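Local coordinates for VP4 CORE protein (Bluetongue virus, PDB 2JHP) that caps the viral messenger RNA, working as a multifunctional enzyme inside the virus particle, and forms part of the inner capsid, at residues P4-Y9 with T490-W495; R337-L342 with V348-H353; K573-W578 with N613-A618. All coordinates share one frame; numbering follows the deposited sequence.

Contact 1. Residues P4-Y9 with T490-W495. With GUN (guanine), chain E.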
loop_
_atom_site.group_PDB
_atom_site.type_symbol
_atom_site.label_atom_id
_atom_site.label_comp_id
_atom_site.label_asym_id
_atom_site.label_seq_id
_atom_site.Cartn_x
_atom_site.Cartn_y
_atom_site.Cartn_z
ATOM N N PRO A 4 -3.999 16.731 -14.351
ATOM C CA PRO A 4 -3.430 17.257 -13.114
ATOM C C PRO A 4 -1.919 17.387 -13.238
ATOM O O PRO A 4 -1.270 16.537 -13.853
ATOM C CB PRO A 4 -3.802 16.209 -12.048
ATOM C CG PRO A 4 -4.978 15.471 -12.652
ATOM C CD PRO A 4 -4.728 15.473 -14.131
ATOM N N HIS A 5 -1.385 18.470 -12.683
ATOM C CA HIS A 5 0.034 18.756 -12.763
ATOM C C HIS A 5 0.568 19.180 -11.392
ATOM O O HIS A 5 -0.158 19.749 -10.584
ATOM C CB HIS A 5 0.298 19.845 -13.799
ATOM C CG HIS A 5 -0.211 21.196 -13.396
ATOM N ND1 HIS A 5 -1.396 21.717 -13.876
ATOM C CD2 HIS A 5 0.287 22.121 -12.536
ATOM C CE1 HIS A 5 -1.594 22.913 -13.347
ATOM N NE2 HIS A 5 -0.590 23.180 -12.529
ATOM N N ALA A 6 1.838 18.886 -11.145
ATOM C CA ALA A 6 2.530 19.358 -9.961
ATOM C C ALA A 6 3.154 20.712 -10.264
ATOM O O ALA A 6 3.590 20.963 -11.400
ATOM C CB ALA A 6 3.602 18.362 -9.554
ATOM N N VAL A 7 3.176 21.587 -9.280
ATOM C CA VAL A 7 3.960 22.780 -9.404
ATOM C C VAL A 7 5.331 22.457 -8.796
ATOM O O VAL A 7 5.473 22.278 -7.579
ATOM C CB VAL A 7 3.281 23.999 -8.702
ATOM C CG1 VAL A 7 4.168 25.239 -8.762
ATOM C CG2 VAL A 7 1.925 24.290 -9.335
ATOM N N LEU A 8 6.334 22.339 -9.664
ATOM C CA LEU A 8 7.664 21.973 -9.244
ATOM C C LEU A 8 8.372 23.233 -8.796
ATOM O O LEU A 8 9.007 23.944 -9.590
ATOM C CB LEU A 8 8.416 21.259 -10.368
ATOM C CG LEU A 8 7.765 20.039 -11.025
ATOM C CD1 LEU A 8 8.637 19.487 -12.182
ATOM C CD2 LEU A 8 7.468 18.949 -9.996
ATOM N N TYR A 9 8.234 23.510 -7.509
ATOM C CA TYR A 9 8.776 24.724 -6.939
ATOM C C TYR A 9 10.217 24.530 -6.491
ATOM O O TYR A 9 10.536 23.609 -5.724
ATOM C CB TYR A 9 7.909 25.221 -5.782
ATOM C CG TYR A 9 8.528 26.368 -5.011
ATOM C CD1 TYR A 9 8.234 27.695 -5.337
ATOM C CD2 TYR A 9 9.414 26.125 -3.954
ATOM C CE1 TYR A 9 8.809 28.751 -4.626
ATOM C CE2 TYR A 9 9.990 27.168 -3.239
ATOM C CZ TYR A 9 9.681 28.476 -3.574
ATOM O OH TYR A 9 10.256 29.498 -2.869
ATOM N N THR A 490 5.729 14.292 3.073
ATOM C CA THR A 490 6.317 14.393 1.759
ATOM C C THR A 490 5.549 13.465 0.834
ATOM O O THR A 490 5.519 12.238 1.034
ATOM C CB THR A 490 7.814 14.050 1.794
ATOM O OG1 THR A 490 8.494 15.093 2.493
ATOM C CG2 THR A 490 8.400 13.922 0.379
ATOM N N TYR A 491 4.908 14.063 -0.163
ATOM C CA TYR A 491 4.195 13.308 -1.171
ATOM C C TYR A 491 4.016 14.161 -2.424
ATOM O O TYR A 491 4.295 15.355 -2.431
ATOM C CB TYR A 491 2.856 12.800 -0.637
ATOM C CG TYR A 491 1.809 13.865 -0.543
ATOM C CD1 TYR A 491 0.731 13.876 -1.418
ATOM C CD2 TYR A 491 1.901 14.878 0.402
ATOM C CE1 TYR A 491 -0.239 14.859 -1.343
ATOM C CE2 TYR A 491 0.951 15.864 0.479
ATOM C CZ TYR A 491 -0.127 15.851 -0.388
ATOM O OH TYR A 491 -1.088 16.838 -0.307
ATOM N N ASP A 492 3.535 13.521 -3.476
ATOM C CA ASP A 492 3.462 14.128 -4.775
ATOM C C ASP A 492 1.988 14.317 -5.141
ATOM O O ASP A 492 1.273 13.356 -5.434
ATOM C CB ASP A 492 4.247 13.248 -5.768
ATOM C CG ASP A 492 4.047 13.636 -7.213
ATOM O OD1 ASP A 492 3.386 14.654 -7.527
ATOM O OD2 ASP A 492 4.565 12.881 -8.060
ATOM N N PRO A 493 1.517 15.571 -5.069
ATOM C CA PRO A 493 0.106 15.877 -5.342
ATOM C C PRO A 493 -0.413 15.415 -6.717
ATOM O O PRO A 493 -1.557 14.947 -6.812
ATOM C CB PRO A 493 0.048 17.399 -5.169
ATOM C CG PRO A 493 1.171 17.681 -4.170
ATOM C CD PRO A 493 2.262 16.775 -4.654
ATOM N N ALA A 494 0.411 15.522 -7.757
ATOM C CA ALA A 494 0.037 15.036 -9.089
ATOM C C ALA A 494 -0.249 13.526 -9.080
ATOM O O ALA A 494 -1.252 13.060 -9.632
ATOM C CB ALA A 494 1.117 15.367 -10.091
ATOM N N TRP A 495 0.635 12.774 -8.436
ATOM C CA TRP A 495 0.477 11.348 -8.305
ATOM C C TRP A 495 -0.821 11.013 -7.579
ATOM O O TRP A 495 -1.648 10.269 -8.097
ATOM C CB TRP A 495 1.683 10.740 -7.580
ATOM C CG TRP A 495 1.525 9.279 -7.383
ATOM C CD1 TRP A 495 1.256 8.636 -6.210
ATOM C CD2 TRP A 495 1.572 8.265 -8.399
ATOM N NE1 TRP A 495 1.151 7.285 -6.429
ATOM C CE2 TRP A 495 1.352 7.027 -7.758
ATOM C CE3 TRP A 495 1.817 8.280 -9.777
ATOM C CZ2 TRP A 495 1.350 5.805 -8.454
ATOM C CZ3 TRP A 495 1.818 7.068 -10.472
ATOM C CH2 TRP A 495 1.578 5.849 -9.808
HETATM N N9 GUN E . 2.569 1.875 -1.823
HETATM C C8 GUN E . 2.599 0.603 -2.218
HETATM N N7 GUN E . 2.067 0.510 -3.440
HETATM C C5 GUN E . 1.699 1.730 -3.832
HETATM C C6 GUN E . 1.103 2.229 -4.992
HETATM O O6 GUN E . 0.809 1.480 -5.922
HETATM N N1 GUN E . 0.842 3.603 -5.090
HETATM C C2 GUN E . 1.187 4.429 -4.009
HETATM N N2 GUN E . 0.957 5.727 -4.067
HETATM N N3 GUN E . 1.758 3.912 -2.908
HETATM C C4 GUN E . 2.020 2.600 -2.797
#
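A6, in the approach to strand 7-10, and A494, in the first turn of helix 493-496, bring their backbones to within 5.1 Å, measured CA to CA. Two alanines make this possible, since neither carries anything beyond CB to hold the chains apart. The A494 methyl points at segment 4-9 and fits against both the methyl and the amide of A6: its CB lies 3.9 Å from A6 CB and, closer still, 3.7 Å from A6 N. That amide spends its hydrogen on D47, so an apolar neighbour costs it nothing. The A494 methyl also touches the H5 backbone at C.

D492 supports the helix from its N-cap position. Its CG lies anti to the backbone N (chi1 170°), and OD1 swings back under the first turn, where it accepts weak bonds from A494 N at 3.1 Å and W495 N at 3.5 Å; the second is much the straighter, at 165°. A6 CB sits 4.2 Å from the same OD1, while OD2 pairs with R110 in a salt bridge. P493 suits the opening of a helix, where a residue without an N-H loses no bond.

W495 leaves the opposite way. Its CB turns from segment 4-9, and the indole meets guanine at its edge: NE1 is 2.8 Å from guanine N2, which lies near the indole plane. R114 contacts the indole by cation-pi and Y446 stands edge-to-face to it; the Y446 hydroxyl is also hydrogen-bonded to guanine. The whole is an N-capped helix start wedged between the lead-in to the central strand of a five-stranded parallel sheet and a guanine pocket formed by R114, F117, G118, R122, F410, Y446 and W495.

Contact 2. Residues R337-L342 with V348-H353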
loop_
_atom_site.group_PDB
_atom_site.type_symbol
_atom_site.label_atom_id
_atom_site.label_comp_id
_atom_site.label_asym_id
_atom_site.label_seq_id
_atom_site.Cartn_x
_atom_site.Cartn_y
_atom_site.Cartn_z
ATOM N N ARG A 337 12.820 -26.427 1.724
ATOM C CA ARG A 337 12.158 -26.322 3.020
ATOM C C ARG A 337 10.775 -26.934 2.939
ATOM O O ARG A 337 10.071 -26.798 1.936
ATOM C CB ARG A 337 12.085 -24.870 3.495
ATOM C CG ARG A 337 13.423 -24.277 3.904
ATOM C CD ARG A 337 14.000 -24.987 5.110
ATOM N NE ARG A 337 15.426 -24.719 5.258
ATOM C CZ ARG A 337 16.200 -25.240 6.208
ATOM N NH1 ARG A 337 15.692 -26.047 7.133
ATOM N NH2 ARG A 337 17.491 -24.941 6.244
ATOM N N ASN A 338 10.410 -27.639 3.998
ATOM C CA ASN A 338 9.138 -28.321 4.059
ATOM C C ASN A 338 8.217 -27.530 4.945
ATOM O O ASN A 338 8.401 -27.496 6.160
ATOM C CB ASN A 338 9.321 -29.733 4.618
ATOM C CG ASN A 338 8.050 -30.561 4.564
ATOM O OD1 ASN A 338 8.049 -31.714 4.972
ATOM N ND2 ASN A 338 6.966 -29.980 4.069
ATOM N N PHE A 339 7.246 -26.868 4.328
ATOM C CA PHE A 339 6.223 -26.175 5.083
ATOM C C PHE A 339 5.059 -27.118 5.388
ATOM O O PHE A 339 4.560 -27.823 4.499
ATOM C CB PHE A 339 5.733 -24.911 4.362
ATOM C CG PHE A 339 4.553 -24.263 5.031
ATOM C CD1 PHE A 339 4.700 -23.602 6.247
ATOM C CD2 PHE A 339 3.288 -24.344 4.464
ATOM C CE1 PHE A 339 3.607 -23.020 6.873
ATOM C CE2 PHE A 339 2.194 -23.767 5.085
ATOM C CZ PHE A 339 2.350 -23.104 6.288
ATOM N N MET A 340 4.644 -27.119 6.649
ATOM C CA MET A 340 3.574 -27.978 7.110
ATOM C C MET A 340 2.511 -27.102 7.755
ATOM O O MET A 340 2.778 -26.432 8.757
ATOM C CB MET A 340 4.099 -28.997 8.134
ATOM C CG MET A 340 5.205 -29.952 7.645
ATOM S SD MET A 340 5.902 -31.032 8.931
ATOM C CE MET A 340 4.463 -31.978 9.394
ATOM N N ARG A 341 1.312 -27.084 7.168
ATOM C CA ARG A 341 0.175 -26.395 7.774
ATOM C C ARG A 341 -0.549 -27.383 8.669
ATOM O O ARG A 341 -0.961 -28.460 8.229
ATOM C CB ARG A 341 -0.767 -25.831 6.722
ATOM C CG ARG A 341 -1.675 -24.714 7.268
ATOM C CD ARG A 341 -3.125 -25.032 7.023
ATOM N NE ARG A 341 -3.624 -26.014 7.970
ATOM C CZ ARG A 341 -4.596 -26.881 7.722
ATOM N NH1 ARG A 341 -5.193 -26.907 6.538
ATOM N NH2 ARG A 341 -4.965 -27.732 8.667
ATOM N N LEU A 342 -0.675 -27.019 9.935
ATOM C CA LEU A 342 -1.224 -27.921 10.930
ATOM C C LEU A 342 -2.502 -27.357 11.541
ATOM O O LEU A 342 -2.961 -26.289 11.165
ATOM C CB LEU A 342 -0.181 -28.184 12.023
ATOM C CG LEU A 342 1.187 -28.731 11.616
ATOM C CD1 LEU A 342 2.168 -28.648 12.781
ATOM C CD2 LEU A 342 1.077 -30.159 11.120
ATOM N N VAL A 348 -3.835 -16.382 11.892
ATOM C CA VAL A 348 -4.128 -16.344 10.468
ATOM C C VAL A 348 -4.837 -17.630 10.073
ATOM O O VAL A 348 -4.342 -18.734 10.347
ATOM C CB VAL A 348 -2.841 -16.187 9.608
ATOM C CG1 VAL A 348 -3.147 -16.359 8.121
ATOM C CG2 VAL A 348 -2.194 -14.828 9.850
ATOM N N ASP A 349 -5.986 -17.476 9.417
ATOM C CA ASP A 349 -6.697 -18.619 8.864
ATOM C C ASP A 349 -5.963 -19.213 7.641
ATOM O O ASP A 349 -6.107 -18.730 6.507
ATOM C CB ASP A 349 -8.142 -18.247 8.520
ATOM C CG ASP A 349 -8.949 -19.430 8.056
ATOM O OD1 ASP A 349 -8.395 -20.554 8.024
ATOM O OD2 ASP A 349 -10.136 -19.229 7.720
ATOM N N ARG A 350 -5.189 -20.266 7.892
ATOM C CA ARG A 350 -4.466 -20.950 6.837
ATOM C C ARG A 350 -5.171 -22.214 6.366
ATOM O O ARG A 350 -4.543 -23.067 5.762
ATOM C CB ARG A 350 -3.039 -21.277 7.291
ATOM C CG ARG A 350 -2.154 -20.054 7.486
ATOM C CD ARG A 350 -0.771 -20.420 7.945
ATOM N NE ARG A 350 -0.022 -19.208 8.242
ATOM C CZ ARG A 350 0.092 -18.669 9.456
ATOM N NH1 ARG A 350 -0.483 -19.242 10.519
ATOM N NH2 ARG A 350 0.783 -17.548 9.604
ATOM N N HIS A 351 -6.477 -22.329 6.599
ATOM C CA HIS A 351 -7.191 -23.543 6.189
ATOM C C HIS A 351 -7.105 -23.820 4.685
ATOM O O HIS A 351 -7.067 -24.975 4.284
ATOM C CB HIS A 351 -8.627 -23.622 6.755
ATOM C CG HIS A 351 -9.683 -22.975 5.904
ATOM N ND1 HIS A 351 -10.629 -23.706 5.213
ATOM C CD2 HIS A 351 -9.976 -21.673 5.673
ATOM C CE1 HIS A 351 -11.444 -22.883 4.575
ATOM N NE2 HIS A 351 -11.072 -21.643 4.840
ATOM N N MET A 352 -7.004 -22.768 3.871
ATOM C CA MET A 352 -6.851 -22.914 2.415
ATOM C C MET A 352 -5.617 -23.711 2.008
ATOM O O MET A 352 -5.619 -24.365 0.968
ATOM C CB MET A 352 -6.868 -21.555 1.702
ATOM C CG MET A 352 -8.266 -20.924 1.546
ATOM S SD MET A 352 -9.558 -22.093 1.055
ATOM C CE MET A 352 -10.962 -20.986 0.879
ATOM N N HIS A 353 -4.563 -23.648 2.818
ATOM C CA HIS A 353 -3.399 -24.512 2.625
ATOM C C HIS A 353 -3.761 -25.893 3.144
ATOM O O HIS A 353 -4.146 -26.033 4.305
ATOM C CB HIS A 353 -2.179 -23.964 3.366
ATOM C CG HIS A 353 -1.857 -22.547 3.010
ATOM N ND1 HIS A 353 -1.155 -22.207 1.874
ATOM C CD2 HIS A 353 -2.165 -21.382 3.630
ATOM C CE1 HIS A 353 -1.033 -20.894 1.815
ATOM N NE2 HIS A 353 -1.638 -20.369 2.868
#
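R341 joins the strand to the loop by a hydrogen bond from its NH1 to H353 O, 2.6 Å long. The donor lies almost straight out beyond the carbonyl oxygen, with a C=O...N angle of 165°, although the oxygen is tilted somewhat from the guanidinium plane. A second bond, from R341 NE to L342 O at 3.3 Å, stays within segment 337-342; the oxygen lies in the guanidinium plane, but NE stands above the plane of the carbonyl. The bends at chi2 (-125°) and chi3 (77°) bring NE back to the carbonyl of the next residue, L342, while NH1 reaches across to H353 O. NH2 completes the grip in a salt bridge to D355, so all three nitrogens have partners and the rotation of the group is fixed.

Apolar contacts use the arginine stem. R341 CG lies 3.7 Å from R350 CB, the two arginines running alongside in opposite directions, and R341 CD rests 3.9 Å from H353 CB. Long, flexible side chains suit this place because the methylenes pack while the charged ends take polar partners, R341 partly in the loop and R350 beyond the contact. The F339 ring adds a looser touch, its edge facing R350 CD at 4.4 Å.

Polar bonds within the loop shape it. D349 OD1 accepts from H351 N at 3.0 Å, an Asx turn, and R350 to H353 form a type I beta turn that presents H353 O to the arginine.

Beyond the contact, the R350 guanidinium is held by E259, S189, L390 O and H391, and H353 ND1 bonds to the Y322 hydroxyl. Strand 335-341 runs antiparallel between strands 302-308 and 322-324, in a sheet of order 3-2-1-4-5-7-6 as in Rossmann-like methyltransferases, and helix 178-186 touches F339 from beside that sheet.

Contact 3. Residues K573-W578 with N613-A618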
loop_
_atom_site.group_PDB
_atom_site.type_symbol
_atom_site.label_atom_id
_atom_site.label_comp_id
_atom_site.label_asym_id
_atom_site.label_seq_id
_atom_site.Cartn_x
_atom_site.Cartn_y
_atom_site.Cartn_z
ATOM N N LYS A 573 -24.008 20.362 -0.137
ATOM C CA LYS A 573 -24.320 20.815 1.217
ATOM C C LYS A 573 -23.679 22.173 1.491
ATOM O O LYS A 573 -24.255 22.998 2.189
ATOM C CB LYS A 573 -23.918 19.781 2.271
ATOM C CG LYS A 573 -24.698 19.928 3.568
ATOM C CD LYS A 573 -24.331 18.893 4.630
ATOM C CE LYS A 573 -24.942 19.259 5.989
ATOM N NZ LYS A 573 -24.384 18.409 7.089
ATOM N N MET A 574 -22.506 22.413 0.911
ATOM C CA MET A 574 -21.787 23.666 1.142
ATOM C C MET A 574 -22.425 24.823 0.370
ATOM O O MET A 574 -22.388 25.969 0.820
ATOM C CB MET A 574 -20.271 23.516 0.860
ATOM C CG MET A 574 -19.802 23.770 -0.556
ATOM S SD MET A 574 -19.651 25.512 -0.969
ATOM C CE MET A 574 -19.044 26.159 0.568
ATOM N N ILE A 575 -23.021 24.498 -0.776
ATOM C CA ILE A 575 -23.612 25.480 -1.687
ATOM C C ILE A 575 -24.918 26.061 -1.138
ATOM O O ILE A 575 -25.079 27.282 -1.076
ATOM C CB ILE A 575 -23.848 24.872 -3.113
ATOM C CG1 ILE A 575 -22.521 24.486 -3.790
ATOM C CG2 ILE A 575 -24.668 25.813 -4.006
ATOM C CD1 ILE A 575 -21.566 25.636 -4.055
ATOM N N LEU A 576 -25.831 25.181 -0.731
ATOM C CA LEU A 576 -27.175 25.578 -0.311
ATOM C C LEU A 576 -27.253 25.957 1.163
ATOM O O LEU A 576 -27.781 27.018 1.512
ATOM C CB LEU A 576 -28.178 24.462 -0.607
ATOM C CG LEU A 576 -28.023 23.736 -1.944
ATOM C CD1 LEU A 576 -28.922 22.512 -1.983
ATOM C CD2 LEU A 576 -28.302 24.662 -3.124
ATOM N N ASP A 577 -26.722 25.088 2.019
ATOM C CA ASP A 577 -26.855 25.253 3.459
ATOM C C ASP A 577 -25.934 26.301 4.080
ATOM O O ASP A 577 -26.126 26.671 5.238
ATOM C CB ASP A 577 -26.651 23.909 4.173
ATOM C CG ASP A 577 -27.905 23.044 4.181
ATOM O OD1 ASP A 577 -27.814 21.893 4.670
ATOM O OD2 ASP A 577 -28.978 23.503 3.709
ATOM N N TRP A 578 -24.947 26.787 3.332
ATOM C CA TRP A 578 -23.840 27.495 3.974
ATOM C C TRP A 578 -23.424 28.889 3.451
ATOM O O TRP A 578 -22.915 29.697 4.231
ATOM C CB TRP A 578 -22.611 26.568 4.036
ATOM C CG TRP A 578 -21.461 27.121 4.812
ATOM C CD1 TRP A 578 -21.250 27.002 6.149
ATOM C CD2 TRP A 578 -20.364 27.885 4.296
ATOM N NE1 TRP A 578 -20.089 27.642 6.507
ATOM C CE2 TRP A 578 -19.523 28.193 5.386
ATOM C CE3 TRP A 578 -20.004 28.330 3.015
ATOM C CZ2 TRP A 578 -18.346 28.934 5.241
ATOM C CZ3 TRP A 578 -18.837 29.073 2.869
ATOM C CH2 TRP A 578 -18.020 29.366 3.978
ATOM N N ASN A 613 -32.186 25.475 -8.536
ATOM C CA ASN A 613 -32.650 25.362 -9.919
ATOM C C ASN A 613 -31.509 25.447 -10.943
ATOM O O ASN A 613 -31.624 24.932 -12.059
ATOM C CB ASN A 613 -33.691 26.442 -10.195
ATOM C CG ASN A 613 -34.578 26.706 -8.994
ATOM O OD1 ASN A 613 -34.362 27.668 -8.251
ATOM N ND2 ASN A 613 -35.562 25.836 -8.779
ATOM N N ASP A 614 -30.416 26.100 -10.549
ATOM C CA ASP A 614 -29.220 26.223 -11.379
ATOM C C ASP A 614 -28.463 24.906 -11.395
ATOM O O ASP A 614 -28.047 24.428 -12.447
ATOM C CB ASP A 614 -28.318 27.347 -10.858
ATOM C CG ASP A 614 -29.035 28.686 -10.788
ATOM O OD1 ASP A 614 -30.049 28.800 -10.058
ATOM O OD2 ASP A 614 -28.583 29.628 -11.471
ATOM N N LEU A 615 -28.308 24.319 -10.216
ATOM C CA LEU A 615 -27.653 23.026 -10.085
ATOM C C LEU A 615 -28.403 21.917 -10.823
ATOM O O LEU A 615 -27.775 21.076 -11.467
ATOM C CB LEU A 615 -27.435 22.668 -8.607
ATOM C CG LEU A 615 -26.661 23.657 -7.717
ATOM C CD1 LEU A 615 -26.463 23.075 -6.322
ATOM C CD2 LEU A 615 -25.314 24.080 -8.309
ATOM N N ILE A 616 -29.734 21.925 -10.764
ATOM C CA ILE A 616 -30.516 20.918 -11.489
ATOM C C ILE A 616 -30.443 21.120 -13.009
ATOM O O ILE A 616 -30.462 20.140 -13.769
ATOM C CB ILE A 616 -31.996 20.783 -10.989
ATOM C CG1 ILE A 616 -32.802 22.068 -11.197
ATOM C CG2 ILE A 616 -32.034 20.352 -9.532
ATOM C CD1 ILE A 616 -33.631 22.095 -12.474
ATOM N N ALA A 617 -30.349 22.386 -13.435
ATOM C CA ALA A 617 -30.126 22.735 -14.843
ATOM C C ALA A 617 -28.794 22.169 -15.352
ATOM O O ALA A 617 -28.722 21.651 -16.473
ATOM C CB ALA A 617 -30.183 24.253 -15.050
ATOM N N ALA A 618 -27.752 22.261 -14.523
ATOM C CA ALA A 618 -26.449 21.714 -14.876
ATOM C C ALA A 618 -26.547 20.204 -15.080
ATOM O O ALA A 618 -26.084 19.688 -16.107
ATOM C CB ALA A 618 -25.399 22.056 -13.814
#
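L615 of helix 612-625 meets I575 and L576 with a single methyl, CD1, and the close packing is confined to that point. CD1 lies 4.0 Å from I575 CG2 and again 4.0 Å from L576 CD2, while the two methyls it faces are themselves 3.9 Å apart. Three carbons thus form a nearly equilateral triangle at van der Waals distance, with the leucine tip set against the pair. L615 can reach because its chain is stretched out, with CD1 anti to CA (chi2 -176°). I575 contributes its short branch: CG2 is anti to the backbone N, whereas CG1 leads elsewhere. L576 has a CB that does not point directly across, and only the end of the side chain closes in. Branched aliphatic residues suit such a meeting, since they offer methyls in several directions and ask for no polar partner.

Around this point the contact is loose. The helices stand well apart, I575 CA being 9.6 Å from L615 CA, and the surface buried between the segments is just 91 Å². The other methyl of L615 is less engaged, its CD2 lying 4.7 Å from I575 CG2. D577 and N613 are exposed, as suits a charged and an amide side chain; A617 is exposed too, a small methyl that solvent tolerates, while A618 is buried against L555.

Neighbouring residues complete the apolar surroundings. L551 of helix 551-561 touches both I575 and L615, and L641 of helix 635-641 touches L576; W571 and F572, from the same helix as I575, also pack on L615. The arrangement is apolar helix-helix packing within the C-terminal helical cluster of 551-561, 568-576, 612-625 and 635-641.

How the contacts relate
The chain starts at contact 1, whose first segment leads into the central strand of the N-terminal parallel sheet; some 480 residues pass before 490-495 returns to it. Contact 2 falls within that long excursion and closes a short loop of its own, holding the link after strand 335-341 against the end of that strand, next to the edge strand of a methyltransferase-like sheet. The two centres are 44 Å apart, on opposite sides of the chain's centre. Contact 3 follows in series, joining two helices of the C-terminal cluster across a connection that is partly unmodelled, and its centre lies 56 Å from that of contact 2. None of the three cross or touch; each ties a separate part of the elongated molecule.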